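Local coordinates for ribosomal RNA small subunit methyltransferase E (Bacillus subtilis, PDB 1VHK), which probably methylates the N3 position of a specific uridine in 16S rRNA of the assembled 30S ribosomal subunit, with S-adenosyl-L-methionine as methyl donor, at residues 41-46 and 65-70; 171-176 and 186-191; 190-195 and 199-204. All coordinates share one frame; numbering follows the deposited sequence.

Contact 1. Residues 41-46 and 65-70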
loop_
_atom_site.group_PDB
_atom_site.type_symbol
_atom_site.label_atom_id
_atom_site.label_comp_id
_atom_site.label_asym_id
_atom_site.label_seq_id
_atom_site.Cartn_x
_atom_site.Cartn_y
_atom_site.Cartn_z
ATOM N N ASP A 41 7.639 30.809 8.283
ATOM C CA ASP A 41 7.061 29.606 7.712
ATOM C C ASP A 41 7.333 28.412 8.641
ATOM O O ASP A 41 8.346 28.379 9.325
ATOM C CB ASP A 41 7.616 29.331 6.321
ATOM C CG ASP A 41 6.990 30.168 5.227
ATOM O OD1 ASP A 41 7.553 30.190 4.108
ATOM O OD2 ASP A 41 5.941 30.789 5.471
ATOM N N GLN A 42 6.424 27.456 8.600
ATOM C CA GLN A 42 6.456 26.263 9.416
ATOM C C GLN A 42 6.724 24.978 8.654
ATOM O O GLN A 42 6.200 24.777 7.561
ATOM C CB GLN A 42 5.082 26.155 10.124
ATOM C CG GLN A 42 4.847 27.287 11.131
ATOM C CD GLN A 42 3.685 26.942 12.057
ATOM O OE1 GLN A 42 2.822 26.151 11.657
ATOM N NE2 GLN A 42 3.668 27.488 13.269
ATOM N N ILE A 43 7.558 24.105 9.221
ATOM C CA ILE A 43 7.882 22.809 8.668
ATOM C C ILE A 43 7.825 21.747 9.784
ATOM O O ILE A 43 7.663 22.001 10.964
ATOM C CB ILE A 43 9.262 22.638 8.004
ATOM C CG1 ILE A 43 10.383 22.844 9.009
ATOM C CG2 ILE A 43 9.413 23.517 6.768
ATOM C CD1 ILE A 43 11.769 23.091 8.496
ATOM N N ILE A 44 7.923 20.508 9.331
ATOM C CA ILE A 44 7.959 19.351 10.203
ATOM C C ILE A 44 9.348 18.706 10.056
ATOM O O ILE A 44 9.850 18.492 8.948
ATOM C CB ILE A 44 6.868 18.338 9.863
ATOM C CG1 ILE A 44 5.508 19.014 9.684
ATOM C CG2 ILE A 44 6.782 17.265 10.950
ATOM C CD1 ILE A 44 4.798 19.402 10.947
ATOM N N CYS A 45 9.988 18.506 11.194
ATOM C CA CYS A 45 11.299 17.905 11.259
ATOM C C CYS A 45 11.268 16.690 12.198
ATOM O O CYS A 45 10.636 16.673 13.255
ATOM C CB CYS A 45 12.369 18.878 11.713
ATOM S SG CYS A 45 12.754 20.209 10.565
ATOM N N CYS A 46 11.998 15.688 11.752
ATOM C CA CYS A 46 12.172 14.433 12.452
ATOM C C CYS A 46 13.668 14.222 12.691
ATOM O O CYS A 46 14.385 14.246 11.701
ATOM C CB CYS A 46 11.609 13.286 11.582
ATOM S SG CYS A 46 11.456 11.721 12.527
ATOM N N VAL A 65 19.643 27.427 6.977
ATOM C CA VAL A 65 18.256 27.723 7.370
ATOM C C VAL A 65 18.132 27.497 8.873
ATOM O O VAL A 65 18.477 26.427 9.370
ATOM C CB VAL A 65 17.243 26.885 6.598
ATOM C CG1 VAL A 65 15.950 26.693 7.377
ATOM C CG2 VAL A 65 16.912 27.513 5.242
ATOM N N SER A 66 17.721 28.531 9.598
ATOM C CA SER A 66 17.630 28.403 11.054
ATOM C C SER A 66 16.193 28.154 11.489
ATOM O O SER A 66 15.283 28.766 10.939
ATOM C CB SER A 66 18.213 29.631 11.742
ATOM O OG SER A 66 19.607 29.733 11.475
ATOM N N CYS A 67 16.023 27.247 12.454
ATOM C CA CYS A 67 14.736 26.866 12.952
ATOM C C CYS A 67 14.611 26.894 14.476
ATOM O O CYS A 67 15.517 26.571 15.214
ATOM C CB CYS A 67 14.355 25.438 12.503
ATOM S SG CYS A 67 14.657 25.060 10.775
ATOM N N LEU A 68 13.406 27.221 14.896
ATOM C CA LEU A 68 12.967 27.276 16.282
ATOM C C LEU A 68 11.926 26.167 16.473
ATOM O O LEU A 68 11.025 26.110 15.636
ATOM C CB LEU A 68 12.267 28.629 16.489
ATOM C CG LEU A 68 11.262 28.727 17.631
ATOM C CD1 LEU A 68 11.943 28.592 18.981
ATOM C CD2 LEU A 68 10.469 30.013 17.528
ATOM N N VAL A 69 12.109 25.267 17.421
ATOM C CA VAL A 69 11.117 24.200 17.592
ATOM C C VAL A 69 9.945 24.704 18.406
ATOM O O VAL A 69 10.080 25.052 19.571
ATOM C CB VAL A 69 11.655 22.867 18.077
ATOM C CG1 VAL A 69 13.077 22.942 18.554
ATOM C CG2 VAL A 69 10.754 22.218 19.137
ATOM N N ILE A 70 8.761 24.738 17.791
ATOM C CA ILE A 70 7.585 25.223 18.518
ATOM C C ILE A 70 6.798 24.131 19.199
ATOM O O ILE A 70 6.051 24.393 20.158
ATOM C CB ILE A 70 6.724 26.095 17.592
ATOM C CG1 ILE A 70 6.192 25.303 16.416
ATOM C CG2 ILE A 70 7.584 27.270 17.115
ATOM C CD1 ILE A 70 5.329 26.049 15.416
#

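Contact 2. Residues 171-176 and 186-191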
loop_
_atom_site.group_PDB
_atom_site.type_symbol
_atom_site.label_atom_id
_atom_site.label_comp_id
_atom_site.label_asym_id
_atom_site.label_seq_id
_atom_site.Cartn_x
_atom_site.Cartn_y
_atom_site.Cartn_z
ATOM N N LYS A 171 11.599 -14.105 12.461
ATOM C CA LYS A 171 10.841 -15.028 11.632
ATOM C C LYS A 171 11.014 -14.712 10.147
ATOM O O LYS A 171 11.304 -13.591 9.739
ATOM C CB LYS A 171 9.351 -15.015 11.929
ATOM C CG LYS A 171 8.853 -15.704 13.168
ATOM C CD LYS A 171 8.301 -17.089 12.856
ATOM C CE LYS A 171 7.885 -17.813 14.125
ATOM N NZ LYS A 171 9.048 -18.094 15.017
ATOM N N CYS A 172 10.706 -15.686 9.299
ATOM C CA CYS A 172 10.781 -15.487 7.880
ATOM C C CYS A 172 9.600 -16.102 7.155
ATOM O O CYS A 172 9.426 -17.307 7.216
ATOM C CB CYS A 172 12.070 -16.087 7.271
ATOM S SG CYS A 172 11.995 -15.972 5.421
ATOM N N VAL A 173 8.815 -15.291 6.442
ATOM C CA VAL A 173 7.738 -15.862 5.656
ATOM C C VAL A 173 8.166 -15.804 4.182
ATOM O O VAL A 173 8.908 -14.924 3.759
ATOM C CB VAL A 173 6.355 -15.281 5.862
ATOM C CG1 VAL A 173 6.110 -14.710 7.255
ATOM C CG2 VAL A 173 5.920 -14.291 4.796
ATOM N N VAL A 174 7.770 -16.832 3.455
ATOM C CA VAL A 174 7.981 -16.918 2.024
ATOM C C VAL A 174 6.610 -16.860 1.331
ATOM O O VAL A 174 5.731 -17.680 1.564
ATOM C CB VAL A 174 8.756 -18.165 1.607
ATOM C CG1 VAL A 174 9.013 -18.178 0.097
ATOM C CG2 VAL A 174 10.085 -18.249 2.354
ATOM N N ALA A 175 6.415 -15.795 0.571
ATOM C CA ALA A 175 5.140 -15.562 -0.125
ATOM C C ALA A 175 5.123 -16.474 -1.349
ATOM O O ALA A 175 5.927 -16.298 -2.255
ATOM C CB ALA A 175 4.972 -14.112 -0.488
ATOM N N TYR A 176 4.371 -17.548 -1.217
ATOM C CA TYR A 176 4.353 -18.626 -2.205
ATOM C C TYR A 176 3.167 -19.539 -1.904
ATOM O O TYR A 176 2.830 -19.738 -0.730
ATOM C CB TYR A 176 5.627 -19.464 -2.023
ATOM C CG TYR A 176 5.780 -20.602 -2.988
ATOM C CD1 TYR A 176 6.201 -20.359 -4.289
ATOM C CD2 TYR A 176 5.566 -21.931 -2.597
ATOM C CE1 TYR A 176 6.398 -21.394 -5.182
ATOM C CE2 TYR A 176 5.754 -22.975 -3.491
ATOM C CZ TYR A 176 6.178 -22.697 -4.775
ATOM O OH TYR A 176 6.392 -23.720 -5.670
ATOM N N SER A 186 -1.604 -21.086 5.292
ATOM C CA SER A 186 -2.319 -19.965 5.934
ATOM C C SER A 186 -1.708 -19.626 7.277
ATOM O O SER A 186 -2.234 -19.142 8.269
ATOM C CB SER A 186 -3.805 -20.213 5.866
ATOM O OG SER A 186 -4.174 -20.378 4.471
ATOM N N ALA A 187 -0.360 -19.783 7.250
ATOM C CA ALA A 187 0.503 -19.494 8.354
ATOM C C ALA A 187 0.566 -17.990 8.659
ATOM O O ALA A 187 0.835 -17.638 9.805
ATOM C CB ALA A 187 1.927 -19.980 8.020
ATOM N N PHE A 188 0.359 -17.172 7.632
ATOM C CA PHE A 188 0.487 -15.751 7.705
ATOM C C PHE A 188 -0.210 -15.080 8.835
ATOM O O PHE A 188 0.489 -14.414 9.635
ATOM C CB PHE A 188 0.242 -15.051 6.361
ATOM C CG PHE A 188 0.727 -13.636 6.263
ATOM C CD1 PHE A 188 2.059 -13.344 6.037
ATOM C CD2 PHE A 188 -0.164 -12.571 6.382
ATOM C CE1 PHE A 188 2.507 -12.032 5.914
ATOM C CE2 PHE A 188 0.266 -11.273 6.232
ATOM C CZ PHE A 188 1.599 -10.991 6.018
ATOM N N SER A 189 -1.529 -15.148 8.995
ATOM C CA SER A 189 -2.121 -14.441 10.156
ATOM C C SER A 189 -1.582 -14.977 11.470
ATOM O O SER A 189 -1.412 -14.186 12.410
ATOM C CB SER A 189 -3.631 -14.438 10.179
ATOM O OG SER A 189 -4.097 -15.745 9.877
ATOM N N ALA A 190 -1.263 -16.266 11.553
ATOM C CA ALA A 190 -0.730 -16.826 12.788
ATOM C C ALA A 190 0.621 -16.223 13.104
ATOM O O ALA A 190 0.851 -15.777 14.232
ATOM C CB ALA A 190 -0.616 -18.348 12.711
ATOM N N ILE A 191 1.551 -16.267 12.129
ATOM C CA ILE A 191 2.879 -15.762 12.476
ATOM C C ILE A 191 2.790 -14.286 12.808
ATOM O O ILE A 191 3.182 -13.816 13.873
ATOM C CB ILE A 191 3.968 -16.134 11.501
ATOM C CG1 ILE A 191 4.405 -14.968 10.607
ATOM C CG2 ILE A 191 3.649 -17.354 10.657
ATOM C CD1 ILE A 191 5.447 -14.089 11.277
#

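Contact 3. Residues 190-195 and 199-204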
loop_
_atom_site.group_PDB
_atom_site.type_symbol
_atom_site.label_atom_id
_atom_site.label_comp_id
_atom_site.label_asym_id
_atom_site.label_seq_id
_atom_site.Cartn_x
_atom_site.Cartn_y
_atom_site.Cartn_z
ATOM N N ALA A 190 -1.263 -16.266 11.553
ATOM C CA ALA A 190 -0.730 -16.826 12.788
ATOM C C ALA A 190 0.621 -16.223 13.104
ATOM O O ALA A 190 0.851 -15.777 14.232
ATOM C CB ALA A 190 -0.616 -18.348 12.711
ATOM N N ILE A 191 1.551 -16.267 12.129
ATOM C CA ILE A 191 2.879 -15.762 12.476
ATOM C C ILE A 191 2.790 -14.286 12.808
ATOM O O ILE A 191 3.182 -13.816 13.873
ATOM C CB ILE A 191 3.968 -16.134 11.501
ATOM C CG1 ILE A 191 4.405 -14.968 10.607
ATOM C CG2 ILE A 191 3.649 -17.354 10.657
ATOM C CD1 ILE A 191 5.447 -14.089 11.277
ATOM N N VAL A 192 2.114 -13.504 11.948
ATOM C CA VAL A 192 2.043 -12.069 12.200
ATOM C C VAL A 192 1.378 -11.765 13.514
ATOM O O VAL A 192 1.904 -10.934 14.281
ATOM C CB VAL A 192 1.419 -11.318 11.016
ATOM C CG1 VAL A 192 1.063 -9.888 11.388
ATOM C CG2 VAL A 192 2.382 -11.337 9.840
ATOM N N SER A 193 0.317 -12.468 13.892
ATOM C CA SER A 193 -0.338 -12.163 15.166
ATOM C C SER A 193 0.420 -12.685 16.369
ATOM O O SER A 193 0.181 -12.213 17.503
ATOM C CB SER A 193 -1.803 -12.505 15.162
ATOM O OG SER A 193 -2.064 -13.836 14.773
ATOM N N SER A 194 1.429 -13.531 16.186
ATOM C CA SER A 194 2.242 -14.014 17.285
ATOM C C SER A 194 3.557 -13.272 17.459
ATOM O O SER A 194 4.395 -13.699 18.280
ATOM C CB SER A 194 2.526 -15.514 17.076
ATOM O OG SER A 194 3.697 -15.698 16.275
ATOM N N LEU A 195 3.861 -12.256 16.648
ATOM C CA LEU A 195 5.109 -11.510 16.807
ATOM C C LEU A 195 4.922 -10.374 17.803
ATOM O O LEU A 195 3.918 -9.649 17.802
ATOM C CB LEU A 195 5.647 -10.978 15.493
ATOM C CG LEU A 195 6.159 -11.972 14.451
ATOM C CD1 LEU A 195 6.368 -11.271 13.110
ATOM C CD2 LEU A 195 7.447 -12.644 14.902
ATOM N N SER A 199 9.888 -7.026 17.295
ATOM C CA SER A 199 10.497 -8.179 16.655
ATOM C C SER A 199 10.687 -7.977 15.161
ATOM O O SER A 199 10.055 -7.121 14.562
ATOM C CB SER A 199 9.636 -9.417 16.897
ATOM O OG SER A 199 8.292 -9.067 16.634
ATOM N N SER A 200 11.506 -8.828 14.528
ATOM C CA SER A 200 11.815 -8.690 13.140
ATOM C C SER A 200 11.199 -9.737 12.242
ATOM O O SER A 200 11.240 -10.934 12.536
ATOM C CB SER A 200 13.341 -8.662 12.932
ATOM O OG SER A 200 13.877 -9.981 12.970
ATOM N N LEU A 201 10.732 -9.289 11.056
ATOM C CA LEU A 201 10.147 -10.249 10.119
ATOM C C LEU A 201 10.680 -10.055 8.703
ATOM O O LEU A 201 10.775 -8.942 8.197
ATOM C CB LEU A 201 8.633 -10.155 10.161
ATOM C CG LEU A 201 7.860 -10.880 9.056
ATOM C CD1 LEU A 201 7.878 -12.398 9.271
ATOM C CD2 LEU A 201 6.441 -10.341 8.948
ATOM N N LEU A 202 11.180 -11.134 8.113
ATOM C CA LEU A 202 11.673 -11.173 6.758
ATOM C C LEU A 202 10.616 -11.842 5.869
ATOM O O LEU A 202 10.056 -12.846 6.279
ATOM C CB LEU A 202 12.976 -11.975 6.620
ATOM C CG LEU A 202 13.449 -12.108 5.153
ATOM C CD1 LEU A 202 13.879 -10.740 4.641
ATOM C CD2 LEU A 202 14.550 -13.127 5.019
ATOM N N ILE A 203 10.296 -11.207 4.752
ATOM C CA ILE A 203 9.295 -11.725 3.820
ATOM C C ILE A 203 9.914 -11.749 2.426
ATOM O O ILE A 203 10.391 -10.693 1.979
ATOM C CB ILE A 203 8.012 -10.876 3.749
ATOM C CG1 ILE A 203 7.437 -10.519 5.111
ATOM C CG2 ILE A 203 6.946 -11.615 2.932
ATOM C CD1 ILE A 203 6.180 -9.687 5.090
ATOM N N VAL A 204 10.089 -12.927 1.818
ATOM C CA VAL A 204 10.733 -12.902 0.490
ATOM C C VAL A 204 9.728 -13.165 -0.593
ATOM O O VAL A 204 8.840 -14.009 -0.473
ATOM C CB VAL A 204 11.964 -13.789 0.412
ATOM C CG1 VAL A 204 12.338 -14.371 1.771
ATOM C CG2 VAL A 204 11.874 -14.880 -0.641
#

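Contact 1. Residues 41-46 and 65-70
Inside the PUA domain of this methyltransferase, I43 and C67 face each other from two strands of the small, strongly curved mixed sheet that are not direct neighbours. Strand 52-60 lies between 42-46 and 64-72 in the order of the sheet and pairs with both, so the two segments meet through side chains alone; at their nearest, the CA atoms of Q42 and C67 are 9.0 Å apart. The inner meeting is apolar. I43 sets CG1 between its backbone N and carbonyl carbon (chi1 63°) and then runs out extended, which brings its terminal methyl nearer to strand 64-72, where CD1 comes within 4.2 Å of C67 SG. The CB of C67 points toward the other segment, and its sulfur makes the contact. I23 of strand 21-24 touches both residues, while L57 of the intervening strand packs on C67 and Y6 of strand 5-7 on I43, so the pair belongs to the apolar interior enclosed by the curved sheet. A second, more exposed meeting brings Q42 and I70 together, their extended side chains crossing at about a right angle. The amide of Q42 has a weak hydrogen bond from NE2 to OE1 of E56 on the middle strand. Across that amide end comes the tip of I70, whose CD1 is 3.8 Å from Q42 CD and also lies beside NE2.

Contact 2. Residues 171-176 and 186-191
V173, on strand 171-175, sends its two methyl groups to different residues of helix 187-193. Its CG1 rests on the stem of I191, 3.8 Å from I191 CG1, while its CG2 reaches the edge of the F188 ring near the ring plane, 4.2 Å from F188 CD1. K171 adds the root of its side chain: I191 CD1 lies 4.1 Å from K171 CB. F188 places its ring by setting CG anti to the backbone N (chi1 -163°), which swings the ring closer to the strand than its CB bond alone would suggest. One turn of helix separates F188 from I191, and the bond from I191 N to A187 O (2.8 Å) is part of that turn. The axes of the short segments run nearly antiparallel, at 158° and 10.1 Å, as befits a helix returning along the strand it follows in a beta-alpha-beta unit of the SPOUT domain. Farther out, A243, A246 and I247 of helix 239-253 cover F188, as does L253 of the second subunit, whose carbonyl O also receives a hydrogen bond from S189 OG. Across the strand-helix interface itself the chemistry is wholly apolar, so the helix is seated on the sheet by side-chain shape and burial, without directional bonds.

Contact 3. Residues 190-195 and 199-204
The first torsions of L195 and L201 differ, and each brings its side chain to the other. In L195, CG stands anti to the carbonyl carbon (chi1 -68°) and the chain continues extended; in L201, CG lies anti to the backbone N (chi1 168°), which places its two methyls against helix 187-193. The two leucines cross at about a right angle, with L195 CD1 laid against the base of L201, 3.9 Å from L201 CB. Each L201 methyl then has its own helical partner: CD1 touches I191 CD1 at 3.6 Å, and CD2 faces V192 CG2 at 4.3 Å. At the start of the strand segment the hydroxyl of S199 sits beside L195, its OG 3.5 Å from L195 CB. This is a van der Waals approach; the hydrogen bond of the hydroxyl goes to P196 O in the connection between the two segments, which satisfies a buried polar group.

Near the C-terminal side of the helical segment, I191 O accepts two bonds from S194, one from the backbone N at 2.9 Å and one from OG at 3.1 Å. The hydroxyl approaches a lone pair in the carbonyl plane, at a C=O...OG angle of 120°, so this carbonyl is held by a side-chain bond as well as a backbone one.

The contact forms the second half of a beta-alpha-beta crossover, the passage from helix 187-193 into strand 200-205. I247 of helix 239-253 packs on both V192 and L201, I81 touches L195, and strand 200-205 lies between strands 82-88 and 171-175 of the parallel sheet.

Contact 1 comes first along the chain; contact 3 begins on the residues where contact 2 ends. Contact 1 belongs to the PUA domain, with its centre about 42 Å from that of contact 2 and 37 Å from that of contact 3, on the opposite side of the chain's centre; its nearest atoms are about 25 Å from contact 2 and about 19 Å from contact 3. Contacts 2 and 3, with centres only about 7 Å apart, share A190, I191 and helix 187-193. Their strands are parallel neighbours in the SPOUT sheet, so together they describe one strand-helix-strand unit. Contact 1 shares no sheet or helix with them: each domain has its own packing.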